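Local coordinates for mitochondrial antiviral signaling protein (MAVS) (Equus caballus, PDB 4O9L) that probably relays antiviral innate immune signals by assembling into prion-like filaments through its caspase recruitment domain, at residues F12-I15 against N21-R24; D43-T48 against L58-T63. The protein carries 1 engineered substitution. All blocks are in the same frame, centred on the assembly; numbering follows the deposited sequence.

Interaction 1: F12-I15 against N21-R24; sequences FQYI and NFSR
Phe22 sets one ring face on Ile15 and an edge on the ring of Tyr14, reaching back from a short 3-10 segment to helix 6-17. From CB, which points at that helix, the side chain leaves with CG anti to its own carbonyl carbon (chi1 -67°). On the ring, CD2 lies 4.1 Å from CG2 of Ile15, a methyl placed over one face toward the rim. CE2 comes next, 4.0 Å from Ile15 CA, so the ring rests on the helix backbone as well as on its side chains. CZ, the tip, has Ile15 CG1 at 4.0 Å on that face and Tyr14 CE2, also at 4.0 Å, at its edge near the ring plane. Such a return of the chain is consistent with the broken first helix of caspase recruitment domains, members of the death-fold superfamily. A flat aromatic suits the bend because it can meet branched isoleucine with a face and tyrosine with an edge, while Leu87 and Val91 of helix 85-96 touch it too. Tyrosine suits the partly exposed margin: its OH binds a water at 2.9 Å, and Asn21 ND2 donates weakly to that water at 3.5 Å. The Tyr14 ring also stacks with His18.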
loop_
_atom_site.group_PDB
_atom_site.type_symbol
_atom_site.label_atom_id
_atom_site.label_comp_id
_atom_site.label_asym_id
_atom_site.label_seq_id
_atom_site.Cartn_x
_atom_site.Cartn_y
_atom_site.Cartn_z
ATOM N N PHE A 12 -1.579 -1.367 9.196
ATOM C CA PHE A 12 -2.236 -2.338 8.333
ATOM C C PHE A 12 -3.703 -2.530 8.732
ATOM O O PHE A 12 -4.591 -2.599 7.876
ATOM C CB PHE A 12 -1.497 -3.677 8.338
ATOM C CG PHE A 12 -2.118 -4.700 7.424
ATOM C CD1 PHE A 12 -1.824 -4.702 6.067
ATOM C CD2 PHE A 12 -3.011 -5.639 7.918
ATOM C CE1 PHE A 12 -2.411 -5.635 5.210
ATOM C CE2 PHE A 12 -3.608 -6.571 7.072
ATOM C CZ PHE A 12 -3.307 -6.579 5.726
ATOM N N GLN A 13 -3.959 -2.600 10.033
ATOM C CA GLN A 13 -5.319 -2.814 10.509
ATOM C C GLN A 13 -6.211 -1.612 10.214
ATOM O O GLN A 13 -7.400 -1.759 9.916
ATOM C CB GLN A 13 -5.322 -3.154 12.005
ATOM C CG GLN A 13 -4.592 -4.463 12.352
ATOM C CD GLN A 13 -5.087 -5.665 11.548
ATOM O OE1 GLN A 13 -6.285 -5.800 11.276
ATOM N NE2 GLN A 13 -4.163 -6.549 11.173
ATOM N N TYR A 14 -5.633 -0.423 10.286
ATOM C CA TYR A 14 -6.370 0.788 9.958
ATOM C C TYR A 14 -6.793 0.771 8.490
ATOM O O TYR A 14 -7.960 1.037 8.173
ATOM C CB TYR A 14 -5.530 2.031 10.262
ATOM C CG TYR A 14 -6.152 3.316 9.758
ATOM C CD1 TYR A 14 -7.174 3.945 10.462
ATOM C CD2 TYR A 14 -5.714 3.900 8.576
ATOM C CE1 TYR A 14 -7.744 5.139 9.994
ATOM C CE2 TYR A 14 -6.275 5.085 8.095
ATOM C CZ TYR A 14 -7.286 5.698 8.805
ATOM O OH TYR A 14 -7.830 6.875 8.321
ATOM N N ILE A 15 -5.844 0.472 7.599
ATOM C CA ILE A 15 -6.130 0.431 6.167
ATOM C C ILE A 15 -7.245 -0.587 5.894
ATOM O O ILE A 15 -8.201 -0.295 5.171
ATOM C CB ILE A 15 -4.854 0.122 5.338
ATOM C CG1 ILE A 15 -3.856 1.282 5.454
ATOM C CG2 ILE A 15 -5.199 -0.101 3.876
ATOM C CD1 ILE A 15 -2.432 0.970 4.918
ATOM N N ASN A 21 -11.837 4.131 2.099
ATOM C CA ASN A 21 -11.105 5.394 2.042
ATOM C C ASN A 21 -9.975 5.361 1.026
ATOM O O ASN A 21 -9.519 6.415 0.557
ATOM C CB ASN A 21 -10.514 5.744 3.412
ATOM C CG ASN A 21 -11.572 6.100 4.438
ATOM O OD1 ASN A 21 -12.773 5.954 4.192
ATOM N ND2 ASN A 21 -11.125 6.571 5.608
ATOM N N PHE A 22 -9.519 4.150 0.697
ATOM C CA PHE A 22 -8.332 3.965 -0.134
ATOM C C PHE A 22 -8.678 3.543 -1.563
ATOM O O PHE A 22 -7.794 3.252 -2.370
ATOM C CB PHE A 22 -7.373 2.968 0.548
ATOM C CG PHE A 22 -6.773 3.509 1.827
ATOM C CD1 PHE A 22 -5.613 4.274 1.793
ATOM C CD2 PHE A 22 -7.401 3.311 3.046
ATOM C CE1 PHE A 22 -5.075 4.814 2.962
ATOM C CE2 PHE A 22 -6.873 3.842 4.219
ATOM C CZ PHE A 22 -5.704 4.592 4.178
ATOM N N SER A 23 -9.967 3.541 -1.888
ATOM C CA SER A 23 -10.422 2.969 -3.157
ATOM C C SER A 23 -9.999 3.747 -4.406
ATOM O O SER A 23 -10.052 3.220 -5.518
ATOM C CB SER A 23 -11.940 2.779 -3.150
ATOM O OG SER A 23 -12.600 4.028 -3.239
ATOM N N ARG A 24 -9.580 4.994 -4.234
ATOM C CA ARG A 24 -9.195 5.808 -5.385
ATOM C C ARG A 24 -7.710 5.714 -5.740
ATOM O O ARG A 24 -7.245 6.378 -6.667
ATOM C CB ARG A 24 -9.644 7.266 -5.212
ATOM C CG ARG A 24 -11.100 7.492 -5.633
ATOM C CD ARG A 24 -11.668 8.795 -5.067
ATOM N NE ARG A 24 -11.647 8.800 -3.605
ATOM C CZ ARG A 24 -12.573 8.234 -2.837
ATOM N NH1 ARG A 24 -12.464 8.281 -1.515
ATOM N NH2 ARG A 24 -13.607 7.616 -3.391
HETATM O O HOH W 1 -7.844 7.709 5.500
#

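Interaction 2: D43-T48 against L58-T63; sequences DRLRAT and LLELFT
Leu45 overlaps two residues of 58-63 with its two methyls: CD1 meets Leu61 CD1 at 3.7 Å, while CD2 packs on Glu60 CG at 3.8 Å. Leucine suits this buried position, where one methyl of each leucine meets the other between nearly antiparallel segments (163°) whose axes lie 10.4 Å apart, a helical hairpin in the caspase recruitment domain bundle. Glu60 serves twice, its CG methylene touching Leu45 and its carboxylate facing the partly exposed margin. There Arg44 arrives extended through its first two torsions, then turned at chi3 (62°), which brings NH1 to 2.8 Å from Glu60 OE2. This salt bridge uses one nitrogen and one oxygen, in a bent hydrogen bond. The carboxylate is met on its anti side and somewhat out of its plane, and the two planes stand 78° apart, so the groups do not pair flat in a two-pronged fork. Arg44 NH2 also bonds Ser64 OG, which would further fix the guanidinium. One turn on, Thr48 OG1 donates back to Arg44 O at 2.7 Å, so the hydroxyl's proton is used within the helix. Both segments belong to helical region 39-66; Ile30 of helix 27-30 touches Leu61, and the loop residues Leu31 and Leu37 touch Leu45.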
loop_
_atom_site.group_PDB
_atom_site.type_symbol
_atom_site.label_atom_id
_atom_site.label_comp_id
_atom_site.label_asym_id
_atom_site.label_seq_id
_atom_site.Cartn_x
_atom_site.Cartn_y
_atom_site.Cartn_z
ATOM N N ASP A 43 6.059 -7.483 -11.016
ATOM C CA ASP A 43 5.627 -8.305 -12.145
ATOM C C ASP A 43 4.309 -8.998 -11.841
ATOM O O ASP A 43 3.379 -8.950 -12.635
ATOM C CB ASP A 43 6.691 -9.354 -12.495
ATOM C CG ASP A 43 7.912 -8.749 -13.164
ATOM O OD1 ASP A 43 7.822 -7.595 -13.637
ATOM O OD2 ASP A 43 8.955 -9.437 -13.232
ATOM N N ARG A 44 4.247 -9.639 -10.679
ATOM C CA ARG A 44 3.059 -10.371 -10.257
ATOM C C ARG A 44 1.843 -9.462 -10.053
ATOM O O ARG A 44 0.721 -9.802 -10.442
ATOM C CB ARG A 44 3.352 -11.149 -8.972
ATOM C CG ARG A 44 2.147 -11.847 -8.409
ATOM C CD ARG A 44 2.490 -12.681 -7.182
ATOM N NE ARG A 44 3.010 -11.875 -6.077
ATOM C CZ ARG A 44 2.259 -11.197 -5.210
ATOM N NH1 ARG A 44 0.934 -11.205 -5.313
ATOM N NH2 ARG A 44 2.836 -10.499 -4.236
ATOM N N LEU A 45 2.061 -8.301 -9.446
ATOM C CA LEU A 45 0.959 -7.379 -9.196
ATOM C C LEU A 45 0.413 -6.724 -10.483
ATOM O O LEU A 45 -0.792 -6.508 -10.598
ATOM C CB LEU A 45 1.339 -6.339 -8.131
ATOM C CG LEU A 45 1.463 -6.910 -6.711
ATOM C CD1 LEU A 45 2.184 -5.916 -5.790
ATOM C CD2 LEU A 45 0.088 -7.257 -6.133
ATOM N N ARG A 46 1.278 -6.418 -11.452
ATOM C CA ARG A 46 0.785 -5.929 -12.745
ATOM C C ARG A 46 -0.068 -6.984 -13.456
ATOM O O ARG A 46 -1.114 -6.660 -14.040
ATOM C CB ARG A 46 1.925 -5.457 -13.652
ATOM C CG ARG A 46 2.523 -4.113 -13.238
ATOM C CD ARG A 46 3.459 -3.545 -14.310
ATOM N NE ARG A 46 4.358 -4.554 -14.865
ATOM C CZ ARG A 46 5.581 -4.815 -14.408
ATOM N NH1 ARG A 46 6.321 -5.750 -14.989
ATOM N NH2 ARG A 46 6.062 -4.144 -13.371
ATOM N N ALA A 47 0.363 -8.242 -13.383
ATOM C CA ALA A 47 -0.385 -9.336 -13.995
ATOM C C ALA A 47 -1.684 -9.610 -13.224
ATOM O O ALA A 47 -2.710 -9.938 -13.819
ATOM C CB ALA A 47 0.466 -10.587 -14.083
ATOM N N THR A 48 -1.643 -9.456 -11.903
ATOM C CA THR A 48 -2.855 -9.574 -11.082
ATOM C C THR A 48 -3.873 -8.487 -11.452
ATOM O O THR A 48 -5.075 -8.760 -11.605
ATOM C CB THR A 48 -2.530 -9.453 -9.578
ATOM O OG1 THR A 48 -1.560 -10.444 -9.220
ATOM C CG2 THR A 48 -3.776 -9.646 -8.734
ATOM N N LEU A 58 -5.966 -4.195 -5.305
ATOM C CA LEU A 58 -5.632 -3.307 -4.211
ATOM C C LEU A 58 -5.582 -4.086 -2.889
ATOM O O LEU A 58 -4.700 -3.851 -2.056
ATOM C CB LEU A 58 -6.634 -2.154 -4.150
ATOM C CG LEU A 58 -6.284 -1.014 -3.202
ATOM C CD1 LEU A 58 -4.950 -0.389 -3.589
ATOM C CD2 LEU A 58 -7.403 0.030 -3.211
ATOM N N LEU A 59 -6.515 -5.020 -2.699
ATOM C CA LEU A 59 -6.488 -5.866 -1.508
ATOM C C LEU A 59 -5.178 -6.652 -1.480
ATOM O O LEU A 59 -4.482 -6.721 -0.454
ATOM C CB LEU A 59 -7.683 -6.817 -1.493
ATOM C CG LEU A 59 -9.053 -6.180 -1.223
ATOM C CD1 LEU A 59 -10.178 -7.165 -1.483
ATOM C CD2 LEU A 59 -9.143 -5.657 0.205
ATOM N N GLU A 60 -4.829 -7.229 -2.626
ATOM C CA GLU A 60 -3.612 -8.019 -2.732
ATOM C C GLU A 60 -2.369 -7.145 -2.543
ATOM O O GLU A 60 -1.365 -7.581 -1.972
ATOM C CB GLU A 60 -3.594 -8.775 -4.067
ATOM C CG GLU A 60 -2.328 -9.584 -4.334
ATOM C CD GLU A 60 -2.024 -10.604 -3.253
ATOM O OE1 GLU A 60 -2.961 -11.079 -2.563
ATOM O OE2 GLU A 60 -0.827 -10.936 -3.094
ATOM N N LEU A 61 -2.449 -5.904 -3.002
ATOM C CA LEU A 61 -1.337 -4.968 -2.859
ATOM C C LEU A 61 -0.977 -4.732 -1.384
ATOM O O LEU A 61 0.197 -4.747 -1.007
ATOM C CB LEU A 61 -1.661 -3.636 -3.547
ATOM C CG LEU A 61 -0.600 -2.533 -3.401
ATOM C CD1 LEU A 61 0.748 -3.010 -3.939
ATOM C CD2 LEU A 61 -1.023 -1.243 -4.107
ATOM N N PHE A 62 -1.992 -4.530 -0.547
ATOM C CA PHE A 62 -1.735 -4.243 0.865
ATOM C C PHE A 62 -1.136 -5.441 1.590
ATOM O O PHE A 62 -0.184 -5.294 2.368
ATOM C CB PHE A 62 -2.996 -3.710 1.564
ATOM C CG PHE A 62 -3.377 -2.303 1.138
ATOM C CD1 PHE A 62 -2.432 -1.274 1.162
ATOM C CD2 PHE A 62 -4.668 -2.014 0.707
ATOM C CE1 PHE A 62 -2.772 0.028 0.775
ATOM C CE2 PHE A 62 -5.023 -0.714 0.313
ATOM C CZ PHE A 62 -4.070 0.304 0.343
ATOM N N THR A 63 -1.656 -6.639 1.327
ATOM C CA THR A 63 -1.065 -7.826 1.953
ATOM C C THR A 63 0.330 -8.104 1.384
ATOM O O THR A 63 1.207 -8.620 2.086
ATOM C CB THR A 63 -2.006 -9.072 1.921
ATOM O OG1 THR A 63 -2.255 -9.464 0.576
ATOM C CG2 THR A 63 -3.333 -8.744 2.567
#

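In the fold
Interaction 1 comes first along the chain and is complete before residue 43; the centres of the two contacts lie 15 Å apart within one caspase recruitment domain. The first joins helix 6-17 to the bend that follows it; the second joins the two antiparallel parts of helical region 39-66. They meet through 58-63, which also presents Leu58 and Phe62 to interaction 1: Ile15 CG2 packs on Phe62 CE2 at 3.6 Å, and the Phe22 carbonyl oxygen lies 3.4 Å from Leu58 CD2. Phe12 also packs on Phe62 and Thr63. Segment 58-63 therefore links the two contacts in the compact helical bundle expected of the domain through which MAVS probably builds its filaments.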